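Local structure of coenzyme A transferase (Yersinia pestis, 3QLI) at residues Leu86-Asn91 and Arg118-Tyr123; His146-Met151 and Phe176-Asn181; Arg182-Val187 and Val207-Met212. The protein probably transfers coenzyme A between an acyl-CoA thioester and a carboxylate such as acetate. One frame throughout, in Å; residues are numbered along the deposited sequence.

Along the chain the three contacts follow one another in series, without nesting or crossing. Contact 1 closes first: residues 86-91, leading into strand 94-98, outermost in this chain's N-terminal parallel sheet, meet residues 118-123, which follow helix 103-114. Contact 2 then pairs two inner strands, 143-148 and 175-180, and closes the connection that runs through helix 166-172. Contact 3 starts where 175-180 ends and joins the loop behind it to the loop behind strand 201-204. Contacts 2 and 3 touch: the N181 ND2 to V207 O distance is 2.8 Å, a probable hydrogen bond. Contact 1 stands apart, its centre 27 Å from that of contact 2 and 28 Å from that of contact 3.

Contact 1: residues Leu86-Asn91 and Arg118-Tyr123; sequences LRYELN and RKVVNY
Both Y88 and N91 carry CG opposite the backbone N (chi1 -170° and -159°), which sends the phenol toward R118 and V120 and the carboxamide toward V120. The contact joins two loops of the Rossmann-like N-terminal domain: a 3-10 turn leading into strand 94-98, and the irregular chain after helix 103-114. At its centre N91 ND2 donates to V120 O over 2.7 Å, a nearly straight bond (163°) lying in the amide plane of N91. This bond ties a buried carboxamide to the main chain. N91 OD1 lies 3.4 Å from V120 CB and also near V120 O, an acceptor it cannot bond to. Beside it the Y88 ring reaches V120 through CE1, 4.0 Å from CG1, the two side chains meeting at about a right angle. V120 CG1 also lies over one face of the R118 guanidinium, toward its rim, so the valine touches both flat groups. R118 is bent at chi3 and brings NH1 within 3.0 Å of Y88 OH, but the angle is too poor for a hydrogen bond. Instead D115 takes both: its OD2 is hydrogen-bonded to Y88 OH and forms a salt bridge with R118 NH1. V120 lies about 10 Å, side chain to side chain, from R106, which binds CoA. The 3-10 turn is closed by N91 N bonding Y88 O at 3.0 Å.

Contact 2: residues His146-Met151 and Phe176-Asn181; sequences HTVSPM and FIVEVN
H146 CB lies at the edge of the F176 ring, nearly in its plane and 4.0 Å from CE1, while V178 CG1 sits over one face of that ring, offset toward the rim. The imidazole of H146 leads away from the partner strand, and its rotation is fixed by its own chain: ND1 donates to T147 O over 2.7 Å, with the acceptor close to the ring plane. These groups border a parallel pair of strands whose short segments are inclined by 45°. Its ladder begins with a weak bond from H146 N to I177 O. It tightens through E179 N to H146 O and V148 N to E179 O (2.8 Å), and ends with N181 N 2.9 Å from V148 O, in line with the carbonyl although the N-H is bent (149°). On the face with H146, V148 CG2 wedges between V178 CB (3.7 Å) and V180 CG2 (3.9 Å). On the other face T147 chi1 of -58° sets CG2 opposite the backbone N and onto N181 CB, 3.6 Å away. The E179 carboxylate there is buried but well supplied: OE1 accepts from L54 N, OE2 from A53 N and N205 ND2, and the start of helix 52-63 would probably stabilise its charge. The pair forms a beta-alpha-beta unit through helix 166-172, flanked by strands 41-44 and 201-204, with F157 of strand 156-158 against V148 and V180.

Contact 3: residues Arg182-Val187 and Val207-Met212; sequences RYMPRV and VPLIEM
Y183 presents one face of its ring to P208, whose CA stands 4.0 Å from the ring centroid and 22° off the normal, a CH-pi contact. A chi1 of -69° tucks Y183 CG beside its own backbone N, and the ring then lies side by side with the proline, both pointing the same way. Y183 CE1 meets P208 CG at 4.0 Å, while CD2 comes 3.4 Å from V207 O, the carbonyl approaching obliquely. The two loops leave the C-terminal ends of adjacent parallel strands, 175-180 and 201-204, of the Rossmann-like sheet. Just past the end of strand 175-180, N181 OD1 accepts from Y183 N. Further along the second loop, L209 extends its two methyls between three residues of the other loop. CD1 rests 3.8 Å from Y183 O and 3.9 Å from P185 CD; CD2 reaches M184 CE at 4.0 Å. M184 is folded back rather than extended: with CG opposite the backbone N, bends at chi2 (63°) and chi3 return the thioether toward the leucine, which it crosses at about a right angle. Helix 300-306 lies against both loops, with Q300 on Y183, Y303 on L209 and L306 on P185. R182 lays a guanidinium face over Y183 CE2, which stands 3.5 Å above the plane, toward the rim.

Contact 1: residues Leu86-Asn91 and Arg118-Tyr123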
loop_
_atom_site.group_PDB
_atom_site.type_symbol
_atom_site.label_atom_id
_atom_site.label_comp_id
_atom_site.label_asym_id
_atom_site.label_seq_id
_atom_site.Cartn_x
_atom_site.Cartn_y
_atom_site.Cartn_z
ATOM N N LEU A 86 15.273 -19.550 -20.084
ATOM C CA LEU A 86 13.948 -19.057 -20.441
ATOM C C LEU A 86 13.560 -19.258 -21.911
ATOM O O LEU A 86 12.477 -18.849 -22.319
ATOM C CB LEU A 86 13.803 -17.584 -20.047
ATOM C CG LEU A 86 13.957 -17.275 -18.555
ATOM C CD1 LEU A 86 13.699 -15.806 -18.265
ATOM C CD2 LEU A 86 13.046 -18.156 -17.719
ATOM N N ARG A 87 14.440 -19.858 -22.710
ATOM C CA ARG A 87 14.127 -20.061 -24.126
ATOM C C ARG A 87 12.808 -20.809 -24.256
ATOM O O ARG A 87 12.586 -21.801 -23.571
ATOM C CB ARG A 87 15.241 -20.835 -24.846
ATOM C CG ARG A 87 16.485 -20.009 -25.141
ATOM C CD ARG A 87 17.306 -20.600 -26.293
ATOM N NE ARG A 87 17.504 -22.046 -26.188
ATOM C CZ ARG A 87 18.471 -22.621 -25.474
ATOM N NH1 ARG A 87 19.315 -21.874 -24.781
ATOM N NH2 ARG A 87 18.592 -23.944 -25.445
ATOM N N TYR A 88 11.943 -20.325 -25.142
ATOM C CA TYR A 88 10.597 -20.875 -25.313
ATOM C C TYR A 88 10.607 -22.396 -25.433
ATOM O O TYR A 88 9.764 -23.084 -24.854
ATOM C CB TYR A 88 9.935 -20.245 -26.547
ATOM C CG TYR A 88 8.463 -20.556 -26.702
ATOM C CD1 TYR A 88 7.492 -19.739 -26.123
ATOM C CD2 TYR A 88 8.040 -21.657 -27.442
ATOM C CE1 TYR A 88 6.149 -20.013 -26.260
ATOM C CE2 TYR A 88 6.691 -21.938 -27.590
ATOM C CZ TYR A 88 5.752 -21.115 -27.000
ATOM O OH TYR A 88 4.414 -21.395 -27.146
ATOM N N GLU A 89 11.589 -22.923 -26.156
ATOM C CA GLU A 89 11.620 -24.358 -26.451
ATOM C C GLU A 89 11.831 -25.203 -25.207
ATOM O O GLU A 89 11.582 -26.408 -25.219
ATOM C CB GLU A 89 12.714 -24.677 -27.467
ATOM C CG GLU A 89 12.778 -23.689 -28.621
ATOM C CD GLU A 89 13.700 -22.522 -28.323
ATOM O OE1 GLU A 89 14.919 -22.758 -28.131
ATOM O OE2 GLU A 89 13.211 -21.373 -28.279
ATOM N N LEU A 90 12.297 -24.582 -24.128
ATOM C CA LEU A 90 12.544 -25.303 -22.882
ATOM C C LEU A 90 11.422 -25.106 -21.868
ATOM O O LEU A 90 11.489 -25.613 -20.749
ATOM C CB LEU A 90 13.874 -24.863 -22.264
ATOM C CG LEU A 90 15.123 -24.905 -23.146
ATOM C CD1 LEU A 90 16.326 -24.361 -22.393
ATOM C CD2 LEU A 90 15.393 -26.315 -23.637
ATOM N N ASN A 91 10.395 -24.364 -22.266
ATOM C CA ASN A 91 9.267 -24.063 -21.391
ATOM C C ASN A 91 8.570 -25.274 -20.772
ATOM O O ASN A 91 7.925 -25.156 -19.733
ATOM C CB ASN A 91 8.243 -23.194 -22.125
ATOM C CG ASN A 91 7.346 -22.432 -21.175
ATOM O OD1 ASN A 91 6.278 -22.911 -20.794
ATOM N ND2 ASN A 91 7.776 -21.238 -20.783
ATOM N N ARG A 118 -1.403 -21.076 -25.447
ATOM C CA ARG A 118 -0.693 -21.678 -24.323
ATOM C C ARG A 118 -0.230 -20.687 -23.251
ATOM O O ARG A 118 0.193 -19.577 -23.565
ATOM C CB ARG A 118 0.540 -22.421 -24.842
ATOM C CG ARG A 118 0.342 -23.900 -25.090
ATOM C CD ARG A 118 1.617 -24.528 -25.636
ATOM N NE ARG A 118 2.640 -24.676 -24.605
ATOM C CZ ARG A 118 3.943 -24.519 -24.813
ATOM N NH1 ARG A 118 4.393 -24.207 -26.019
ATOM N NH2 ARG A 118 4.799 -24.676 -23.813
ATOM N N LYS A 119 -0.292 -21.111 -21.990
ATOM C CA LYS A 119 0.210 -20.324 -20.873
ATOM C C LYS A 119 1.635 -20.815 -20.682
ATOM O O LYS A 119 1.858 -22.004 -20.464
ATOM C CB LYS A 119 -0.615 -20.559 -19.610
ATOM C CG LYS A 119 -0.239 -19.641 -18.458
ATOM C CD LYS A 119 -1.121 -19.876 -17.245
ATOM C CE LYS A 119 -1.648 -18.566 -16.688
ATOM N NZ LYS A 119 -0.554 -17.687 -16.197
ATOM N N VAL A 120 2.602 -19.912 -20.785
ATOM C CA VAL A 120 4.005 -20.317 -20.748
ATOM C C VAL A 120 4.808 -19.543 -19.697
ATOM O O VAL A 120 5.941 -19.908 -19.384
ATOM C CB VAL A 120 4.661 -20.177 -22.135
ATOM C CG1 VAL A 120 3.993 -21.135 -23.119
ATOM C CG2 VAL A 120 4.541 -18.746 -22.634
ATOM N N VAL A 121 4.212 -18.484 -19.164
ATOM C CA VAL A 121 4.770 -17.761 -18.030
ATOM C C VAL A 121 3.768 -17.816 -16.888
ATOM O O VAL A 121 2.580 -17.567 -17.080
ATOM C CB VAL A 121 5.064 -16.293 -18.379
ATOM C CG1 VAL A 121 5.381 -15.477 -17.113
ATOM C CG2 VAL A 121 6.189 -16.196 -19.428
ATOM N N ASN A 122 4.240 -18.171 -15.700
ATOM C CA ASN A 122 3.356 -18.239 -14.551
ATOM C C ASN A 122 3.676 -17.149 -13.547
ATOM O O ASN A 122 4.444 -17.353 -12.608
ATOM C CB ASN A 122 3.426 -19.610 -13.889
ATOM C CG ASN A 122 2.059 -20.117 -13.477
ATOM O OD1 ASN A 122 1.278 -19.401 -12.834
ATOM N ND2 ASN A 122 1.743 -21.338 -13.881
ATOM N N TYR A 123 3.093 -15.982 -13.764
ATOM C CA TYR A 123 3.293 -14.850 -12.871
ATOM C C TYR A 123 2.935 -15.198 -11.428
ATOM O O TYR A 123 1.872 -15.754 -11.163
ATOM C CB TYR A 123 2.449 -13.665 -13.350
ATOM C CG TYR A 123 2.498 -12.444 -12.450
ATOM C CD1 TYR A 123 3.675 -11.721 -12.281
ATOM C CD2 TYR A 123 1.362 -12.005 -11.795
ATOM C CE1 TYR A 123 3.720 -10.599 -11.457
ATOM C CE2 TYR A 123 1.389 -10.882 -10.972
ATOM C CZ TYR A 123 2.567 -10.185 -10.813
ATOM O OH TYR A 123 2.585 -9.072 -10.004
#

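Contact 2: residues His146-Met151 and Phe176-Asn181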
loop_
_atom_site.group_PDB
_atom_site.type_symbol
_atom_site.label_atom_id
_atom_site.label_comp_id
_atom_site.label_asym_id
_atom_site.label_seq_id
_atom_site.Cartn_x
_atom_site.Cartn_y
_atom_site.Cartn_z
ATOM N N HIS A 146 24.001 -17.354 -8.113
ATOM C CA HIS A 146 24.279 -15.910 -8.168
ATOM C C HIS A 146 25.752 -15.729 -8.574
ATOM O O HIS A 146 26.625 -16.475 -8.106
ATOM C CB HIS A 146 24.016 -15.311 -6.774
ATOM C CG HIS A 146 23.799 -13.820 -6.742
ATOM N ND1 HIS A 146 24.821 -12.902 -6.907
ATOM C CD2 HIS A 146 22.691 -13.093 -6.462
ATOM C CE1 HIS A 146 24.336 -11.676 -6.773
ATOM N NE2 HIS A 146 23.045 -11.763 -6.505
ATOM N N THR A 147 26.022 -14.765 -9.449
ATOM C CA THR A 147 27.402 -14.360 -9.776
ATOM C C THR A 147 28.002 -13.563 -8.607
ATOM O O THR A 147 27.319 -12.723 -8.005
ATOM C CB THR A 147 27.409 -13.492 -11.053
ATOM O OG1 THR A 147 26.826 -14.239 -12.136
ATOM C CG2 THR A 147 28.828 -13.011 -11.427
ATOM N N VAL A 148 29.257 -13.845 -8.266
ATOM C CA VAL A 148 29.894 -13.192 -7.120
ATOM C C VAL A 148 31.273 -12.710 -7.505
ATOM O O VAL A 148 31.834 -13.151 -8.498
ATOM C CB VAL A 148 30.032 -14.134 -5.913
ATOM C CG1 VAL A 148 28.645 -14.614 -5.444
ATOM C CG2 VAL A 148 30.954 -15.306 -6.242
ATOM N N SER A 149 31.814 -11.786 -6.719
ATOM C CA SER A 149 33.180 -11.345 -6.922
ATOM C C SER A 149 34.098 -12.456 -6.433
ATOM O O SER A 149 33.652 -13.383 -5.751
ATOM C CB SER A 149 33.438 -10.057 -6.132
ATOM O OG SER A 149 33.240 -10.298 -4.748
ATOM N N PRO A 150 35.387 -12.380 -6.792
ATOM C CA PRO A 150 36.345 -13.401 -6.360
ATOM C C PRO A 150 36.452 -13.474 -4.837
ATOM O O PRO A 150 36.277 -12.462 -4.154
ATOM C CB PRO A 150 37.668 -12.912 -6.972
ATOM C CG PRO A 150 37.252 -12.143 -8.177
ATOM C CD PRO A 150 35.984 -11.429 -7.748
ATOM N N MET A 151 36.739 -14.661 -4.319
ATOM C CA MET A 151 36.915 -14.857 -2.890
ATOM C C MET A 151 38.078 -14.000 -2.394
ATOM O O MET A 151 39.117 -13.946 -3.043
ATOM C CB MET A 151 37.202 -16.328 -2.592
ATOM C CG MET A 151 37.216 -16.636 -1.109
ATOM S SD MET A 151 37.574 -18.342 -0.702
ATOM C CE MET A 151 39.338 -18.385 -1.028
ATOM N N PHE A 176 23.540 -23.367 -2.322
ATOM C CA PHE A 176 23.933 -22.087 -2.896
ATOM C C PHE A 176 25.127 -22.312 -3.815
ATOM O O PHE A 176 26.175 -22.794 -3.371
ATOM C CB PHE A 176 24.288 -21.109 -1.775
ATOM C CG PHE A 176 24.726 -19.751 -2.251
ATOM C CD1 PHE A 176 24.129 -19.151 -3.355
ATOM C CD2 PHE A 176 25.725 -19.062 -1.575
ATOM C CE1 PHE A 176 24.519 -17.884 -3.780
ATOM C CE2 PHE A 176 26.129 -17.795 -2.003
ATOM C CZ PHE A 176 25.520 -17.207 -3.098
ATOM N N ILE A 177 24.958 -21.988 -5.093
ATOM C CA ILE A 177 25.997 -22.206 -6.099
ATOM C C ILE A 177 26.440 -20.854 -6.631
ATOM O O ILE A 177 25.604 -20.071 -7.093
ATOM C CB ILE A 177 25.447 -23.009 -7.298
ATOM C CG1 ILE A 177 24.745 -24.278 -6.806
ATOM C CG2 ILE A 177 26.565 -23.314 -8.307
ATOM C CD1 ILE A 177 24.126 -25.108 -7.933
ATOM N N VAL A 178 27.741 -20.562 -6.572
ATOM C CA VAL A 178 28.213 -19.260 -7.052
ATOM C C VAL A 178 28.998 -19.357 -8.356
ATOM O O VAL A 178 29.646 -20.364 -8.645
ATOM C CB VAL A 178 29.079 -18.532 -6.008
ATOM C CG1 VAL A 178 28.333 -18.416 -4.686
ATOM C CG2 VAL A 178 30.400 -19.253 -5.827
ATOM N N GLU A 179 28.920 -18.289 -9.135
ATOM C CA GLU A 179 29.726 -18.139 -10.329
ATOM C C GLU A 179 30.642 -16.942 -10.106
ATOM O O GLU A 179 30.200 -15.788 -10.114
ATOM C CB GLU A 179 28.822 -17.924 -11.541
ATOM C CG GLU A 179 29.567 -17.678 -12.855
ATOM C CD GLU A 179 28.687 -17.963 -14.061
ATOM O OE1 GLU A 179 27.816 -18.860 -13.953
ATOM O OE2 GLU A 179 28.858 -17.303 -15.115
ATOM N N VAL A 180 31.915 -17.237 -9.865
ATOM C CA VAL A 180 32.929 -16.229 -9.620
ATOM C C VAL A 180 33.244 -15.497 -10.922
ATOM O O VAL A 180 33.440 -16.117 -11.976
ATOM C CB VAL A 180 34.219 -16.875 -9.040
ATOM C CG1 VAL A 180 35.416 -15.901 -9.111
ATOM C CG2 VAL A 180 33.981 -17.360 -7.613
ATOM N N ASN A 181 33.280 -14.176 -10.848
ATOM C CA ASN A 181 33.533 -13.348 -12.022
ATOM C C ASN A 181 34.328 -12.133 -11.594
ATOM O O ASN A 181 33.842 -11.329 -10.802
ATOM C CB ASN A 181 32.199 -12.916 -12.638
ATOM C CG ASN A 181 32.368 -12.128 -13.911
ATOM O OD1 ASN A 181 33.485 -11.820 -14.320
ATOM N ND2 ASN A 181 31.259 -11.808 -14.559
#

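Contact 3: residues Arg182-Val187 and Val207-Met212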
loop_
_atom_site.group_PDB
_atom_site.type_symbol
_atom_site.label_atom_id
_atom_site.label_comp_id
_atom_site.label_asym_id
_atom_site.label_seq_id
_atom_site.Cartn_x
_atom_site.Cartn_y
_atom_site.Cartn_z
ATOM N N ARG A 182 35.550 -11.984 -12.102
ATOM C CA ARG A 182 36.390 -10.867 -11.667
ATOM C C ARG A 182 35.797 -9.530 -12.103
ATOM O O ARG A 182 36.179 -8.475 -11.591
ATOM C CB ARG A 182 37.837 -11.021 -12.160
ATOM C CG ARG A 182 37.978 -10.981 -13.662
ATOM C CD ARG A 182 39.446 -10.933 -14.105
ATOM N NE ARG A 182 39.538 -10.446 -15.479
ATOM C CZ ARG A 182 39.628 -11.229 -16.552
ATOM N NH1 ARG A 182 39.668 -12.550 -16.414
ATOM N NH2 ARG A 182 39.694 -10.687 -17.764
ATOM N N TYR A 183 34.849 -9.570 -13.037
ATOM C CA TYR A 183 34.154 -8.341 -13.439
ATOM C C TYR A 183 33.066 -7.918 -12.449
ATOM O O TYR A 183 32.543 -6.808 -12.537
ATOM C CB TYR A 183 33.557 -8.471 -14.839
ATOM C CG TYR A 183 34.593 -8.520 -15.934
ATOM C CD1 TYR A 183 35.000 -7.362 -16.582
ATOM C CD2 TYR A 183 35.170 -9.724 -16.316
ATOM C CE1 TYR A 183 35.952 -7.398 -17.587
ATOM C CE2 TYR A 183 36.129 -9.770 -17.320
ATOM C CZ TYR A 183 36.511 -8.607 -17.952
ATOM O OH TYR A 183 37.464 -8.650 -18.948
ATOM N N MET A 184 32.721 -8.793 -11.509
ATOM C CA MET A 184 31.723 -8.441 -10.493
ATOM C C MET A 184 32.400 -7.643 -9.379
ATOM O O MET A 184 33.324 -8.131 -8.745
ATOM C CB MET A 184 31.065 -9.701 -9.905
ATOM C CG MET A 184 29.979 -9.382 -8.872
ATOM S SD MET A 184 28.568 -8.482 -9.535
ATOM C CE MET A 184 27.634 -9.802 -10.305
ATOM N N PRO A 185 31.954 -6.404 -9.145
ATOM C CA PRO A 185 32.602 -5.610 -8.092
ATOM C C PRO A 185 32.418 -6.198 -6.688
ATOM O O PRO A 185 31.393 -6.825 -6.393
ATOM C CB PRO A 185 31.896 -4.253 -8.193
ATOM C CG PRO A 185 30.556 -4.572 -8.843
ATOM C CD PRO A 185 30.898 -5.650 -9.841
ATOM N N ARG A 186 33.423 -5.988 -5.841
ATOM C CA ARG A 186 33.353 -6.351 -4.435
ATOM C C ARG A 186 32.662 -5.218 -3.696
ATOM O O ARG A 186 33.271 -4.187 -3.395
ATOM C CB ARG A 186 34.761 -6.577 -3.876
ATOM C CG ARG A 186 34.787 -7.063 -2.440
ATOM C CD ARG A 186 36.212 -7.332 -1.966
ATOM N NE ARG A 186 36.743 -8.615 -2.421
ATOM C CZ ARG A 186 37.296 -8.836 -3.613
ATOM N NH1 ARG A 186 37.382 -7.854 -4.507
ATOM N NH2 ARG A 186 37.764 -10.047 -3.916
ATOM N N VAL A 187 31.380 -5.408 -3.418
ATOM C CA VAL A 187 30.557 -4.352 -2.838
ATOM C C VAL A 187 30.333 -4.579 -1.353
ATOM O O VAL A 187 30.065 -5.700 -0.939
ATOM C CB VAL A 187 29.208 -4.279 -3.573
ATOM C CG1 VAL A 187 28.245 -3.352 -2.842
ATOM C CG2 VAL A 187 29.436 -3.820 -5.019
ATOM N N VAL A 207 33.621 -12.665 -17.396
ATOM C CA VAL A 207 33.082 -11.991 -18.570
ATOM C C VAL A 207 32.455 -10.687 -18.114
ATOM O O VAL A 207 31.988 -10.583 -16.984
ATOM C CB VAL A 207 32.007 -12.834 -19.290
ATOM C CG1 VAL A 207 32.621 -14.100 -19.889
ATOM C CG2 VAL A 207 30.872 -13.182 -18.328
ATOM N N PRO A 208 32.461 -9.674 -18.978
ATOM C CA PRO A 208 31.901 -8.401 -18.517
ATOM C C PRO A 208 30.438 -8.560 -18.103
ATOM O O PRO A 208 29.721 -9.397 -18.651
ATOM C CB PRO A 208 32.028 -7.501 -19.745
ATOM C CG PRO A 208 33.234 -8.076 -20.489
ATOM C CD PRO A 208 33.118 -9.563 -20.295
ATOM N N LEU A 209 29.998 -7.761 -17.140
ATOM C CA LEU A 209 28.604 -7.818 -16.710
ATOM C C LEU A 209 27.686 -7.275 -17.800
ATOM O O LEU A 209 28.075 -6.392 -18.555
ATOM C CB LEU A 209 28.413 -6.991 -15.436
ATOM C CG LEU A 209 29.221 -7.398 -14.202
ATOM C CD1 LEU A 209 28.827 -6.527 -13.001
ATOM C CD2 LEU A 209 29.057 -8.868 -13.876
ATOM N N ILE A 210 26.463 -7.786 -17.880
ATOM C CA ILE A 210 25.507 -7.254 -18.846
ATOM C C ILE A 210 25.139 -5.819 -18.493
ATOM O O ILE A 210 25.042 -5.447 -17.317
ATOM C CB ILE A 210 24.225 -8.114 -18.959
ATOM C CG1 ILE A 210 23.465 -7.758 -20.240
ATOM C CG2 ILE A 210 23.334 -7.963 -17.712
ATOM C CD1 ILE A 210 22.161 -8.519 -20.419
ATOM N N GLU A 211 24.931 -5.011 -19.522
ATOM C CA GLU A 211 24.717 -3.591 -19.317
ATOM C C GLU A 211 23.282 -3.224 -19.583
ATOM O O GLU A 211 22.615 -3.834 -20.413
ATOM C CB GLU A 211 25.629 -2.781 -20.233
ATOM C CG GLU A 211 27.098 -2.952 -19.928
ATOM C CD GLU A 211 27.955 -1.990 -20.715
ATOM O OE1 GLU A 211 27.495 -1.521 -21.773
ATOM O OE2 GLU A 211 29.084 -1.700 -20.275
ATOM N N MET A 212 22.804 -2.226 -18.860
ATOM C CA MET A 212 21.567 -1.585 -19.222
ATOM C C MET A 212 21.912 -0.733 -20.435
ATOM O O MET A 212 22.858 0.057 -20.385
ATOM C CB MET A 212 21.101 -0.713 -18.062
ATOM C CG MET A 212 19.728 -0.137 -18.215
ATOM S SD MET A 212 19.225 0.556 -16.635
ATOM C CE MET A 212 20.511 1.776 -16.337
#